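Local atomic coordinates of putative glyoxalase superfamily protein (Ralstonia eutropha, PDB entry 3IUZ), a protein that probably acts as an iron(II)-dependent dioxygenase of the 2-oxoadipate dioxygenase/decarboxylase family, converting 2-oxoadipate to 2-hydroxyglutarate. Residues P4-A7 against T8-A12; V26-P29 against D30-S34; A95-G99 against E100-T104. All blocks are in the same frame, centred on the assembly; numbering follows the deposited sequence.

Contact 1: residues P4-A7 against T8-A12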
loop_
_atom_site.group_PDB
_atom_site.type_symbol
_atom_site.label_atom_id
_atom_site.label_comp_id
_atom_site.label_asym_id
_atom_site.label_seq_id
_atom_site.Cartn_x
_atom_site.Cartn_y
_atom_site.Cartn_z
ATOM N N PRO A 4 18.120 -14.739 -5.448
ATOM C CA PRO A 4 17.386 -15.975 -5.725
ATOM C C PRO A 4 16.224 -16.218 -4.755
ATOM O O PRO A 4 15.167 -16.668 -5.204
ATOM C CB PRO A 4 18.458 -17.063 -5.619
ATOM C CG PRO A 4 19.699 -16.348 -6.083
ATOM C CD PRO A 4 19.578 -14.982 -5.425
ATOM N N ASN A 5 16.407 -15.960 -3.468
ATOM C CA ASN A 5 15.301 -16.197 -2.537
ATOM C C ASN A 5 14.101 -15.303 -2.867
ATOM O O ASN A 5 12.994 -15.802 -2.962
ATOM C CB ASN A 5 15.704 -16.040 -1.090
ATOM C CG ASN A 5 16.242 -17.333 -0.514
ATOM O OD1 ASN A 5 16.461 -18.310 -1.247
ATOM N ND2 ASN A 5 16.458 -17.349 0.787
ATOM N N ILE A 6 14.348 -14.017 -3.081
ATOM C CA ILE A 6 13.258 -13.082 -3.413
ATOM C C ILE A 6 12.634 -13.483 -4.767
ATOM O O ILE A 6 11.414 -13.494 -4.940
ATOM C CB ILE A 6 13.714 -11.618 -3.393
ATOM C CG1 ILE A 6 13.874 -11.157 -1.926
ATOM C CG2 ILE A 6 12.675 -10.717 -4.102
ATOM C CD1 ILE A 6 14.800 -9.982 -1.713
ATOM N N ALA A 7 13.467 -13.879 -5.707
ATOM C CA ALA A 7 12.969 -14.255 -7.017
ATOM C C ALA A 7 12.019 -15.464 -6.886
ATOM O O ALA A 7 10.976 -15.533 -7.545
ATOM C CB ALA A 7 14.144 -14.539 -7.986
ATOM N N THR A 8 12.401 -16.440 -6.090
ATOM C CA THR A 8 11.565 -17.642 -5.876
ATOM C C THR A 8 10.241 -17.294 -5.202
ATOM O O THR A 8 9.170 -17.730 -5.641
ATOM C CB THR A 8 12.287 -18.671 -5.030
ATOM O OG1 THR A 8 13.528 -18.967 -5.661
ATOM C CG2 THR A 8 11.455 -20.025 -4.878
ATOM N N LEU A 9 10.303 -16.459 -4.167
ATOM C CA LEU A 9 9.095 -15.994 -3.498
ATOM C C LEU A 9 8.150 -15.268 -4.481
ATOM O O LEU A 9 6.934 -15.471 -4.435
ATOM C CB LEU A 9 9.463 -15.060 -2.322
ATOM C CG LEU A 9 10.243 -15.693 -1.172
ATOM C CD1 LEU A 9 10.791 -14.596 -0.217
ATOM C CD2 LEU A 9 9.317 -16.733 -0.415
ATOM N N LEU A 10 8.710 -14.416 -5.329
ATOM C CA LEU A 10 7.952 -13.692 -6.362
ATOM C C LEU A 10 7.329 -14.642 -7.383
ATOM O O LEU A 10 6.117 -14.598 -7.676
ATOM C CB LEU A 10 8.865 -12.676 -7.106
ATOM C CG LEU A 10 9.247 -11.408 -6.321
ATOM C CD1 LEU A 10 9.917 -10.339 -7.195
ATOM C CD2 LEU A 10 8.053 -10.818 -5.666
ATOM N N SER A 11 8.145 -15.542 -7.859
ATOM C CA SER A 11 7.771 -16.457 -8.938
ATOM C C SER A 11 6.595 -17.348 -8.554
ATOM O O SER A 11 5.727 -17.580 -9.367
ATOM C CB SER A 11 8.989 -17.296 -9.359
ATOM O OG SER A 11 8.771 -17.809 -10.653
ATOM N N ALA A 12 6.554 -17.787 -7.298
ATOM C CA ALA A 12 5.460 -18.616 -6.770
ATOM C C ALA A 12 4.158 -17.789 -6.712
ATOM O O ALA A 12 3.077 -18.318 -6.777
ATOM C CB ALA A 12 5.805 -19.151 -5.388
HETATM O O HOH W 1 15.744 -19.931 -3.476
#
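P4 to A7 and T8 to S11 are joined by four successive i to i+4 backbone bonds, which make the first turns of helix 4-14. Two of them are the bond from L9 N to N5 O, 3.0 Å and nearly straight at 169°, and the bond from L10 N to I6 O, 2.9 Å. T8 adds a side-chain bond to this ladder. Its hydroxyl lies anti to its own carbonyl carbon (chi1 -56°), which swings it back over the preceding turn. There T8 OG1 donates to P4 O at 2.9 Å. T8 N also bonds P4 O, at 2.9 Å. The two donors reach P4 O from opposite faces of its carbonyl plane, so two bonds grip this one oxygen. A water lies beside them. It donates to N5 OD1 at 2.8 Å and, over a longer 3.3 Å, to T8 OG1. The amide nitrogen of N5 turns elsewhere, to E44 and to the carbonyl of G38. On the buried side I6 and L10 lie side by side and point the same way, with I6 CG2 4.1 Å from L10 CG. Both also rest on M51 of helix 42-60. This is the pattern of an amphipathic N-terminal alpha helix: a threonine hydroxyl bonds back to the carbonyl four residues earlier, and an i, i+4 apolar pair faces the neighbouring helices.

Contact 2: residues V26-P29 against D30-S34; sequences VSVP and DGLPS
L32 turns its CG anti to its own carbonyl carbon (chi1 -62°) and extends beyond it (chi2 -179°), which carries its two methyl groups back to P29 and V28. The backbone prepares this approach. P29 and D30 are both extended, and G31 then bends the chain with a positive phi of 83°. Glycine takes such a bend readily. After the bend, the bond from CA to CB of L32 points toward the preceding residues. L32 CD2 meets the ring of P29 at its CG corner, 4.0 Å away. The two side chains cross obliquely, and the methyl meets the ring at that corner. L32 CG also sits 3.8 Å from P29 O. L32 CD1, the other methyl, is 4.5 Å from V28 CG1, a looser touch.

No direct hydrogen bond joins V26-P29 to D30-S34. A water bridges them instead. It donates to P29 O at 2.7 Å and accepts from L32 N at 3.0 Å. This spans the bend and satisfies both backbone groups without a direct bond between them. D30 is exposed. Its CB bond points away from V26-P29, although D30 CB still lies 3.7 Å from P29 C.

The segment belongs to the loop between helix 16-25 and strand 40-41, and V26 is the first residue to leave the helical conformation. V26 packs on M51 and F54 of helix 42-60, and P29 touches Q47 of the same helix. V28 and L32 both touch I6 of helix 4-14. L32 also reaches A135 and I139 in the loop that follows strand 125-132.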
loop_
_atom_site.group_PDB
_atom_site.type_symbol
_atom_site.label_atom_id
_atom_site.label_comp_id
_atom_site.label_asym_id
_atom_site.label_seq_id
_atom_site.Cartn_x
_atom_site.Cartn_y
_atom_site.Cartn_z
ATOM N N VAL A 26 12.484 -3.198 -10.292
ATOM C CA VAL A 26 12.467 -2.745 -8.910
ATOM C C VAL A 26 13.730 -3.203 -8.174
ATOM O O VAL A 26 13.984 -4.415 -8.067
ATOM C CB VAL A 26 11.267 -3.286 -8.171
ATOM C CG1 VAL A 26 11.237 -2.763 -6.708
ATOM C CG2 VAL A 26 9.983 -2.886 -8.910
ATOM N N SER A 27 14.517 -2.247 -7.674
ATOM C CA SER A 27 15.735 -2.596 -6.932
ATOM C C SER A 27 15.423 -3.352 -5.692
ATOM O O SER A 27 14.456 -3.044 -4.966
ATOM C CB SER A 27 16.524 -1.374 -6.519
ATOM O OG SER A 27 17.001 -0.736 -7.668
ATOM N N VAL A 28 16.259 -4.351 -5.422
ATOM C CA VAL A 28 16.210 -5.039 -4.160
ATOM C C VAL A 28 17.292 -4.422 -3.316
ATOM O O VAL A 28 18.458 -4.363 -3.702
ATOM C CB VAL A 28 16.441 -6.585 -4.331
ATOM C CG1 VAL A 28 16.581 -7.257 -2.983
ATOM C CG2 VAL A 28 15.330 -7.199 -5.107
ATOM N N PRO A 29 16.950 -4.005 -2.114
ATOM C CA PRO A 29 18.018 -3.455 -1.267
ATOM C C PRO A 29 19.113 -4.465 -0.953
ATOM O O PRO A 29 18.847 -5.672 -0.828
ATOM C CB PRO A 29 17.282 -3.062 0.020
ATOM C CG PRO A 29 15.994 -3.819 0.005
ATOM C CD PRO A 29 15.674 -4.189 -1.400
ATOM N N ASP A 30 20.334 -3.968 -0.840
ATOM C CA ASP A 30 21.475 -4.794 -0.523
ATOM C C ASP A 30 21.504 -5.031 0.963
ATOM O O ASP A 30 20.992 -4.243 1.730
ATOM C CB ASP A 30 22.779 -4.110 -0.903
ATOM C CG ASP A 30 22.992 -4.036 -2.392
ATOM O OD1 ASP A 30 22.665 -5.001 -3.139
ATOM O OD2 ASP A 30 23.519 -2.982 -2.814
ATOM N N GLY A 31 22.120 -6.117 1.376
ATOM C CA GLY A 31 22.275 -6.330 2.802
ATOM C C GLY A 31 21.125 -6.937 3.583
ATOM O O GLY A 31 21.125 -6.888 4.798
ATOM N N LEU A 32 20.119 -7.507 2.936
ATOM C CA LEU A 32 19.047 -8.126 3.728
ATOM C C LEU A 32 19.607 -9.394 4.406
ATOM O O LEU A 32 20.331 -10.174 3.760
ATOM C CB LEU A 32 17.836 -8.448 2.869
ATOM C CG LEU A 32 17.135 -7.258 2.205
ATOM C CD1 LEU A 32 15.917 -7.803 1.411
ATOM C CD2 LEU A 32 16.720 -6.137 3.190
ATOM N N PRO A 33 19.275 -9.606 5.688
ATOM C CA PRO A 33 19.591 -10.859 6.340
ATOM C C PRO A 33 19.245 -12.101 5.495
ATOM O O PRO A 33 18.228 -12.135 4.820
ATOM C CB PRO A 33 18.763 -10.804 7.638
ATOM C CG PRO A 33 18.492 -9.340 7.837
ATOM C CD PRO A 33 18.480 -8.713 6.555
ATOM N N SER A 34 20.113 -13.108 5.579
ATOM C CA SER A 34 19.978 -14.381 4.863
ATOM C C SER A 34 20.057 -15.542 5.861
ATOM O O SER A 34 20.541 -15.388 6.977
ATOM C CB SER A 34 21.130 -14.538 3.844
ATOM O OG SER A 34 22.380 -14.625 4.554
HETATM O O HOH W 2 19.743 -8.100 0.046
#

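Contact 3: residues A95-G99 against E100-T104; sequences ALPEG and EAAFT
A102 CB is the bump of this contact, and L96, P97 and G99 form the hollow around it. L96 CD1 lies 4.0 Å away from A102 CB. L96 has its CG anti to the backbone N (chi1 -165°), and this brings the end of the chain nearer to A102. P97 O and G99 O each come within 3.7 Å of A102 CB. P97 is a second wall, its ring set against A101 and A102. P97 CB meets A101 CB at 4.0 Å, and P97 CD lies 4.3 Å from A102 CB, which puts the ring beside both alanines.

The bend that folds these surfaces together is a type II' turn from E98 to A101. G99 takes its second position with positive phi (50°), as such a turn requires. A weak bond from A101 N to E98 O (3.4 Å) closes the turn. A second weak bond, A102 N to G99 O (3.3 Å), follows it.

The turn leads from the loop after strand 80-87 into helix 101-110. E100 faces the sheet: its carboxylate bonds Y130 of strand 125-132, and its backbone N bonds E146 of strand 141-147. F103 packs on L85 and T87 of strand 80-87.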
loop_
_atom_site.group_PDB
_atom_site.type_symbol
_atom_site.label_atom_id
_atom_site.label_comp_id
_atom_site.label_asym_id
_atom_site.label_seq_id
_atom_site.Cartn_x
_atom_site.Cartn_y
_atom_site.Cartn_z
ATOM N N ALA A 95 -16.108 -8.089 10.660
ATOM C CA ALA A 95 -15.099 -8.987 11.232
ATOM C C ALA A 95 -13.677 -8.435 11.235
ATOM O O ALA A 95 -12.743 -9.128 11.655
ATOM C CB ALA A 95 -15.134 -10.314 10.505
ATOM N N LEU A 96 -13.508 -7.190 10.764
ATOM C CA LEU A 96 -12.223 -6.569 10.551
ATOM C C LEU A 96 -11.841 -5.733 11.763
ATOM O O LEU A 96 -12.651 -4.909 12.216
ATOM C CB LEU A 96 -12.277 -5.668 9.297
ATOM C CG LEU A 96 -10.942 -5.193 8.678
ATOM C CD1 LEU A 96 -10.134 -6.395 8.182
ATOM C CD2 LEU A 96 -11.347 -4.184 7.560
ATOM N N PRO A 97 -10.653 -6.000 12.352
ATOM C CA PRO A 97 -10.210 -5.122 13.426
ATOM C C PRO A 97 -10.262 -3.645 12.989
ATOM O O PRO A 97 -10.117 -3.312 11.808
ATOM C CB PRO A 97 -8.755 -5.557 13.699
ATOM C CG PRO A 97 -8.673 -6.998 13.152
ATOM C CD PRO A 97 -9.648 -7.013 11.993
ATOM N N GLU A 98 -10.433 -2.779 13.962
ATOM C CA GLU A 98 -10.688 -1.391 13.724
ATOM C C GLU A 98 -9.413 -0.664 13.347
ATOM O O GLU A 98 -8.386 -0.870 13.963
ATOM C CB GLU A 98 -11.233 -0.758 15.003
ATOM C CG GLU A 98 -12.544 -1.328 15.516
ATOM C CD GLU A 98 -12.943 -0.745 16.874
ATOM O OE1 GLU A 98 -12.739 0.460 17.069
ATOM O OE2 GLU A 98 -13.421 -1.503 17.739
ATOM N N GLY A 99 -9.523 0.265 12.407
ATOM C CA GLY A 99 -8.394 1.078 12.001
ATOM C C GLY A 99 -7.139 0.311 11.671
ATOM O O GLY A 99 -7.185 -0.746 10.991
ATOM N N GLU A 100 -6.012 0.836 12.105
ATOM C CA GLU A 100 -4.712 0.277 11.678
ATOM C C GLU A 100 -4.422 -1.127 12.244
ATOM O O GLU A 100 -3.543 -1.826 11.742
ATOM C CB GLU A 100 -3.547 1.198 11.954
ATOM C CG GLU A 100 -3.255 1.417 13.405
ATOM C CD GLU A 100 -1.810 1.686 13.668
ATOM O OE1 GLU A 100 -1.087 2.086 12.731
ATOM O OE2 GLU A 100 -1.428 1.510 14.838
ATOM N N ALA A 101 -5.122 -1.518 13.305
ATOM C CA ALA A 101 -4.922 -2.839 13.912
ATOM C C ALA A 101 -5.119 -3.939 12.875
ATOM O O ALA A 101 -4.619 -5.022 13.016
ATOM C CB ALA A 101 -5.915 -3.065 15.093
ATOM N N ALA A 102 -5.868 -3.662 11.827
ATOM C CA ALA A 102 -6.089 -4.673 10.797
ATOM C C ALA A 102 -4.789 -5.001 10.087
ATOM O O ALA A 102 -4.633 -6.086 9.575
ATOM C CB ALA A 102 -7.171 -4.208 9.792
ATOM N N PHE A 103 -3.864 -4.043 10.055
ATOM C CA PHE A 103 -2.565 -4.220 9.437
ATOM C C PHE A 103 -1.361 -4.301 10.396
ATOM O O PHE A 103 -0.419 -4.986 10.082
ATOM C CB PHE A 103 -2.363 -3.126 8.385
ATOM C CG PHE A 103 -3.229 -3.353 7.201
ATOM C CD1 PHE A 103 -2.849 -4.278 6.248
ATOM C CD2 PHE A 103 -4.514 -2.818 7.154
ATOM C CE1 PHE A 103 -3.688 -4.604 5.231
ATOM C CE2 PHE A 103 -5.355 -3.141 6.132
ATOM C CZ PHE A 103 -4.930 -4.014 5.158
ATOM N N THR A 104 -1.383 -3.648 11.548
ATOM C CA THR A 104 -0.237 -3.799 12.448
ATOM C C THR A 104 -0.060 -5.274 12.921
ATOM O O THR A 104 1.052 -5.705 13.143
ATOM C CB THR A 104 -0.298 -2.865 13.649
ATOM O OG1 THR A 104 -1.569 -2.924 14.257
ATOM C CG2 THR A 104 -0.027 -1.390 13.192
#

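How the contacts relate
The three contacts follow one another along the chain. Contacts 1 and 2 are neighbours, with centres about 13 Å apart. They meet through I6, whose CD1 lies 3.5 Å from V28 CG1 and 4.0 Å from L32 CD1. Both pack on helix 42-60; M51 there touches I6 and L10 of contact 1 and V26 of contact 2. Contact 3 stands apart. Its centre is about 28 Å from that of contact 1 and about 29 Å from that of contact 2, and it touches neither. It lies at the large mixed sheet, at the loop leading into helix 101-110. The first two thus join the N-terminal helix and the following loop, the third a loop and a helix beside the sheet.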